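Local structure of peptidoglycan-recognition protein LB (Drosophila melanogaster, 7NSY) at residues A38-I43 / A148-G153; I42-Y47 / A101-Y106. The protein hydrolyses the bond between N-acetylmuramic acid and L-alanine in bacterial peptidoglycan with a zinc ion, and probably scavenges immune-active fragments by making them inactive. The protein carries 1 engineered substitution. All coordinates share one frame; numbering follows the deposited sequence.

Contact 1 (A38-I43 / A148-G153); sequences APYVII and AYKLLG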
loop_
_atom_site.group_PDB
_atom_site.type_symbol
_atom_site.label_atom_id
_atom_site.label_comp_id
_atom_site.label_asym_id
_atom_site.label_seq_id
_atom_site.Cartn_x
_atom_site.Cartn_y
_atom_site.Cartn_z
ATOM N N ALA A 38 8.756 0.382 -11.171
ATOM C CA ALA A 38 7.858 -0.759 -10.902
ATOM C C ALA A 38 6.826 -0.866 -12.008
ATOM O O ALA A 38 6.099 0.091 -12.271
ATOM C CB ALA A 38 7.173 -0.533 -9.562
ATOM N N PRO A 39 6.636 -2.060 -12.595
ATOM C CA PRO A 39 5.615 -2.243 -13.618
ATOM C C PRO A 39 4.195 -2.414 -13.076
ATOM O O PRO A 39 3.214 -2.308 -13.850
ATOM C CB PRO A 39 6.045 -3.495 -14.395
ATOM C CG PRO A 39 6.946 -4.214 -13.442
ATOM C CD PRO A 39 7.584 -3.183 -12.542
ATOM N N TYR A 40 4.060 -2.701 -11.772
ATOM C CA TYR A 40 2.741 -2.961 -11.166
ATOM C C TYR A 40 2.514 -2.061 -9.954
ATOM O O TYR A 40 3.427 -1.740 -9.224
ATOM C CB TYR A 40 2.610 -4.423 -10.716
ATOM C CG TYR A 40 2.624 -5.436 -11.836
ATOM C CD1 TYR A 40 3.809 -6.030 -12.221
ATOM C CD2 TYR A 40 1.461 -5.765 -12.493
ATOM C CE1 TYR A 40 3.853 -6.904 -13.306
ATOM C CE2 TYR A 40 1.479 -6.633 -13.576
ATOM C CZ TYR A 40 2.674 -7.199 -13.963
ATOM O OH TYR A 40 2.645 -8.114 -15.000
ATOM N N VAL A 41 1.241 -1.740 -9.773
ATOM C CA VAL A 41 0.736 -1.117 -8.526
ATOM C C VAL A 41 -0.323 -2.064 -8.019
ATOM O O VAL A 41 -1.257 -2.408 -8.789
ATOM C CB VAL A 41 0.219 0.304 -8.771
ATOM C CG1 VAL A 41 -0.403 0.839 -7.486
ATOM C CG2 VAL A 41 1.311 1.210 -9.280
ATOM N N ILE A 42 -0.262 -2.409 -6.735
ATOM C CA ILE A 42 -1.250 -3.337 -6.146
ATOM C C ILE A 42 -1.928 -2.644 -4.979
ATOM O O ILE A 42 -1.237 -2.113 -4.072
ATOM C CB ILE A 42 -0.563 -4.650 -5.751
ATOM C CG1 ILE A 42 0.183 -5.223 -6.972
ATOM C CG2 ILE A 42 -1.551 -5.657 -5.181
ATOM C CD1 ILE A 42 1.000 -6.391 -6.653
ATOM N N ILE A 43 -3.247 -2.695 -4.952
ATOM C CA ILE A 43 -4.061 -2.094 -3.879
ATOM C C ILE A 43 -4.486 -3.132 -2.861
ATOM O O ILE A 43 -5.017 -4.220 -3.226
ATOM C CB ILE A 43 -5.277 -1.418 -4.488
ATOM C CG1 ILE A 43 -4.933 -0.396 -5.573
ATOM C CG2 ILE A 43 -6.189 -0.874 -3.397
ATOM C CD1 ILE A 43 -3.956 0.691 -5.138
ATOM N N ALA A 148 3.387 3.211 -17.946
ATOM C CA ALA A 148 2.364 2.290 -18.448
ATOM C C ALA A 148 2.139 1.188 -17.427
ATOM O O ALA A 148 1.916 0.023 -17.781
ATOM C CB ALA A 148 2.782 1.766 -19.803
ATOM N N TYR A 149 2.177 1.553 -16.130
ATOM C CA TYR A 149 2.013 0.545 -15.061
ATOM C C TYR A 149 0.672 -0.161 -15.234
ATOM O O TYR A 149 -0.346 0.369 -15.775
ATOM C CB TYR A 149 2.107 1.219 -13.677
ATOM C CG TYR A 149 0.989 2.166 -13.352
ATOM C CD1 TYR A 149 -0.143 1.736 -12.668
ATOM C CD2 TYR A 149 1.071 3.506 -13.690
ATOM C CE1 TYR A 149 -1.185 2.604 -12.415
ATOM C CE2 TYR A 149 0.034 4.380 -13.437
ATOM C CZ TYR A 149 -1.102 3.931 -12.804
ATOM O OH TYR A 149 -2.126 4.807 -12.599
ATOM N N LYS A 150 0.625 -1.355 -14.667
ATOM C CA LYS A 150 -0.585 -2.177 -14.552
ATOM C C LYS A 150 -1.091 -2.088 -13.111
ATOM O O LYS A 150 -0.291 -2.397 -12.190
ATOM C CB LYS A 150 -0.283 -3.630 -14.945
ATOM C CG LYS A 150 0.146 -3.773 -16.411
ATOM C CD LYS A 150 0.664 -5.135 -16.767
ATOM C CE LYS A 150 0.675 -5.392 -18.256
ATOM N NZ LYS A 150 1.621 -4.493 -18.955
ATOM N N LEU A 151 -2.354 -1.723 -12.949
ATOM C CA LEU A 151 -2.985 -1.617 -11.616
ATOM C C LEU A 151 -3.753 -2.907 -11.331
ATOM O O LEU A 151 -4.595 -3.315 -12.169
ATOM C CB LEU A 151 -3.926 -0.430 -11.642
ATOM C CG LEU A 151 -4.751 -0.167 -10.390
ATOM C CD1 LEU A 151 -3.865 0.297 -9.253
ATOM C CD2 LEU A 151 -5.813 0.845 -10.663
ATOM N N LEU A 152 -3.527 -3.475 -10.151
ATOM C CA LEU A 152 -4.200 -4.705 -9.723
ATOM C C LEU A 152 -4.770 -4.507 -8.331
ATOM O O LEU A 152 -4.223 -3.736 -7.532
ATOM C CB LEU A 152 -3.209 -5.860 -9.675
ATOM C CG LEU A 152 -2.466 -6.175 -10.967
ATOM C CD1 LEU A 152 -1.381 -7.194 -10.713
ATOM C CD2 LEU A 152 -3.447 -6.652 -12.013
ATOM N N GLY A 153 -5.824 -5.227 -8.009
ATOM C CA GLY A 153 -6.314 -5.404 -6.619
ATOM C C GLY A 153 -5.682 -6.626 -5.957
ATOM O O GLY A 153 -5.268 -7.611 -6.627
HETATM O O HOH W 1 3.631 -2.424 -16.597
#
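Val41 and Leu152 bind each other through the backbone: Leu152 N gives its hydrogen to Val41 O at 2.9 Å. Val41 N turns to Lys150 O instead, and Ile43 N to Leu152 O, as parallel strands demand; Lys150 N bonded to Pro39 O begins the series. The face of Val41, Ile43 and Leu151 is the buried one. With CG1 anti to the backbone N (chi1 175°), Val41 sends this methyl to Leu151 CD1 at 3.9 Å and leaves CG2 against the ring of Tyr149, 3.7 Å from CD1. Leu151 CD1 also meets Ile43 CG1 at 3.9 Å, so one methyl serves two branched neighbours, whose beta-branching suits an extended chain. Ile136 of helix 126-141 packs on Val41 and Tyr149, consistent with the apolar side chains here.

The other face is also closely packed around the Tyr40 ring, but opens to solvent at Lys150. Tyr40 and Lys150 run side by side in the same direction, Lys150 CD lying 3.6 Å from Tyr40 CE2, and the aliphatic part of the lysine lines the ring while its amine leads away from the strand partner. Leu152 CD1 reaches Tyr40 CD2, also at 3.6 Å, the two side chains crossing obliquely. A water donates to Pro39 O (2.8 Å) and to Ala148 O, joining the two segments where the pairing begins. Strand 149-153 ends the sheet within the chain; strand 110-115, helix 126-141 and strand 149-153 form a beta-alpha-beta crossover passing over strand 38-45, within the mixed alpha/beta fold of the amidase 2 family.

Contact 2 (I42-Y47 / A101-Y106); sequences IIHHSY and AHAPKY
His44 carries CG anti to its carbonyl carbon (chi1 -57°), and His102 holds its own CG between the backbone N and the carbonyl carbon (chi1 63°); together these rotations set His44 NE2 against His102 ND1. This is the zinc site of the peptidoglycan-recognition amidase fold, where His44, at the end of a central strand, is a metal ligand beside His154. The third ligand position holds the engineered Ser162.

His44 NE2 and His102 ND1 are hydrogen-bonded at 2.9 Å, through a bent rather than straight link. The rings meet rim to rim with planes 78° apart, neither lying over the other; His102 ND1 sits at the edge of the His44 ring, near its plane. Carbon also comes close, His44 CE1 standing 3.1 Å from His102 O. Histidine suits this place because one imidazole has two nitrogens, so it can bind a metal and still hold a second partner. Replacing His44 by an alanine is likely to take a ligand from the zinc site and to leave His102 ND1 without its mate, with its ring freer to turn. Tyr80, thought essential for coordinating the zinc hydrate, has its ring against His44 and lies near His102.

Two residues upstream in the strand, Ile42 packs against the same loop. With its side chain extended, it puts CD1 3.5 Å from both Ala103 CB and Tyr106 CB, and this methyl approaches the His102 ring at the edge. The small methyl of Ala103 lets the loop come this near. Asn107 OD1 accepts from the backbone N of both His102 and Ala103, and the loop is folded by Tyr106 N donating to Ala103 O at 2.9 Å.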
loop_
_atom_site.group_PDB
_atom_site.type_symbol
_atom_site.label_atom_id
_atom_site.label_comp_id
_atom_site.label_asym_id
_atom_site.label_seq_id
_atom_site.Cartn_x
_atom_site.Cartn_y
_atom_site.Cartn_z
ATOM N N ILE A 42 -0.262 -2.409 -6.735
ATOM C CA ILE A 42 -1.250 -3.337 -6.146
ATOM C C ILE A 42 -1.928 -2.644 -4.979
ATOM O O ILE A 42 -1.237 -2.113 -4.072
ATOM C CB ILE A 42 -0.563 -4.650 -5.751
ATOM C CG1 ILE A 42 0.183 -5.223 -6.972
ATOM C CG2 ILE A 42 -1.551 -5.657 -5.181
ATOM C CD1 ILE A 42 1.000 -6.391 -6.653
ATOM N N ILE A 43 -3.247 -2.695 -4.952
ATOM C CA ILE A 43 -4.061 -2.094 -3.879
ATOM C C ILE A 43 -4.486 -3.132 -2.861
ATOM O O ILE A 43 -5.017 -4.220 -3.226
ATOM C CB ILE A 43 -5.277 -1.418 -4.488
ATOM C CG1 ILE A 43 -4.933 -0.396 -5.573
ATOM C CG2 ILE A 43 -6.189 -0.874 -3.397
ATOM C CD1 ILE A 43 -3.956 0.691 -5.138
ATOM N N HIS A 44 -4.219 -2.888 -1.602
ATOM C CA HIS A 44 -4.541 -3.712 -0.430
ATOM C C HIS A 44 -5.421 -2.929 0.544
ATOM O O HIS A 44 -5.461 -1.684 0.505
ATOM C CB HIS A 44 -3.295 -4.149 0.308
ATOM C CG HIS A 44 -2.332 -4.903 -0.522
ATOM N ND1 HIS A 44 -2.444 -6.279 -0.689
ATOM C CD2 HIS A 44 -1.246 -4.528 -1.252
ATOM C CE1 HIS A 44 -1.444 -6.691 -1.429
ATOM N NE2 HIS A 44 -0.678 -5.646 -1.782
ATOM N N HIS A 45 -5.994 -3.670 1.493
ATOM C CA HIS A 45 -6.509 -3.062 2.745
ATOM C C HIS A 45 -5.944 -3.800 3.928
ATOM O O HIS A 45 -5.421 -4.905 3.798
ATOM C CB HIS A 45 -8.024 -2.910 2.724
ATOM C CG HIS A 45 -8.721 -4.227 2.789
ATOM N ND1 HIS A 45 -8.992 -4.838 3.996
ATOM C CD2 HIS A 45 -9.185 -5.049 1.824
ATOM C CE1 HIS A 45 -9.593 -6.006 3.772
ATOM N NE2 HIS A 45 -9.725 -6.158 2.449
ATOM N N SER A 46 -5.962 -3.185 5.097
ATOM C CA SER A 46 -5.261 -3.727 6.275
ATOM C C SER A 46 -6.119 -4.770 6.980
ATOM O O SER A 46 -5.513 -5.605 7.667
ATOM C CB SER A 46 -4.788 -2.622 7.187
ATOM O OG SER A 46 -5.853 -1.898 7.757
ATOM N N TYR A 47 -7.445 -4.694 6.862
ATOM C CA TYR A 47 -8.412 -5.461 7.685
ATOM C C TYR A 47 -8.307 -5.022 9.155
ATOM O O TYR A 47 -9.292 -4.446 9.662
ATOM C CB TYR A 47 -8.222 -6.968 7.471
ATOM C CG TYR A 47 -9.108 -7.804 8.360
ATOM C CD1 TYR A 47 -10.487 -7.762 8.228
ATOM C CD2 TYR A 47 -8.572 -8.603 9.356
ATOM C CE1 TYR A 47 -11.316 -8.523 9.051
ATOM C CE2 TYR A 47 -9.379 -9.356 10.200
ATOM C CZ TYR A 47 -10.755 -9.323 10.036
ATOM O OH TYR A 47 -11.549 -10.086 10.842
ATOM N N ALA A 101 6.592 -7.300 1.100
ATOM C CA ALA A 101 6.023 -8.576 1.600
ATOM C C ALA A 101 4.509 -8.424 1.635
ATOM O O ALA A 101 3.895 -8.410 2.741
ATOM C CB ALA A 101 6.598 -8.959 2.935
ATOM N N HIS A 102 3.926 -8.237 0.461
ATOM C CA HIS A 102 2.487 -7.978 0.320
ATOM C C HIS A 102 1.835 -8.790 -0.818
ATOM O O HIS A 102 0.605 -8.898 -0.784
ATOM C CB HIS A 102 2.179 -6.463 0.206
ATOM C CG HIS A 102 2.795 -5.861 -1.016
ATOM N ND1 HIS A 102 2.182 -5.894 -2.211
ATOM C CD2 HIS A 102 3.995 -5.275 -1.192
ATOM C CE1 HIS A 102 3.031 -5.393 -3.107
ATOM N NE2 HIS A 102 4.142 -5.019 -2.503
ATOM N N ALA A 103 2.535 -9.261 -1.834
ATOM C CA ALA A 103 1.898 -9.825 -3.051
ATOM C C ALA A 103 2.826 -10.858 -3.646
ATOM O O ALA A 103 3.852 -10.551 -4.212
ATOM C CB ALA A 103 1.572 -8.733 -4.050
ATOM N N PRO A 104 2.481 -12.160 -3.503
ATOM C CA PRO A 104 3.320 -13.230 -4.015
ATOM C C PRO A 104 3.583 -13.069 -5.512
ATOM O O PRO A 104 2.645 -12.758 -6.214
ATOM C CB PRO A 104 2.457 -14.472 -3.729
ATOM C CG PRO A 104 1.547 -14.071 -2.612
ATOM C CD PRO A 104 1.252 -12.615 -2.838
ATOM N N LYS A 105 4.832 -13.191 -5.940
ATOM C CA LYS A 105 5.238 -13.089 -7.370
ATOM C C LYS A 105 5.358 -11.623 -7.776
ATOM O O LYS A 105 5.911 -11.419 -8.818
ATOM C CB LYS A 105 4.259 -13.743 -8.355
ATOM N N TYR A 106 4.869 -10.651 -6.976
ATOM C CA TYR A 106 4.912 -9.215 -7.345
ATOM C C TYR A 106 5.760 -8.414 -6.381
ATOM O O TYR A 106 5.901 -7.196 -6.625
ATOM C CB TYR A 106 3.504 -8.623 -7.467
ATOM C CG TYR A 106 2.713 -9.215 -8.597
ATOM C CD1 TYR A 106 2.033 -10.392 -8.405
ATOM C CD2 TYR A 106 2.739 -8.662 -9.877
ATOM C CE1 TYR A 106 1.302 -10.960 -9.429
ATOM C CE2 TYR A 106 2.045 -9.242 -10.925
ATOM C CZ TYR A 106 1.306 -10.384 -10.680
ATOM O OH TYR A 106 0.572 -11.008 -11.658
#

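How the contacts relate
Both contacts start from strand 38-45. Following the chain past it, through helix 55-72 and strands 82-84 and 90-92, the loop at 101-106 returns to the strand's later half, and contact 2 closes a loop of over fifty residues. Strand 110-115 and helix 126-141 then follow before 149-153 returns beside the first half, where contact 1 closes a circuit about twice as long. Contact 2 therefore nests within contact 1, the two sharing Ile42 and Ile43. They touch directly where Tyr106 CD2 lies 3.7 Å from Tyr40 CD1 and Tyr106 CE2 4.0 Å from Leu152 CD1, so the loop at 101-106 rests on the face of the sheet that carries Tyr40 and Leu152.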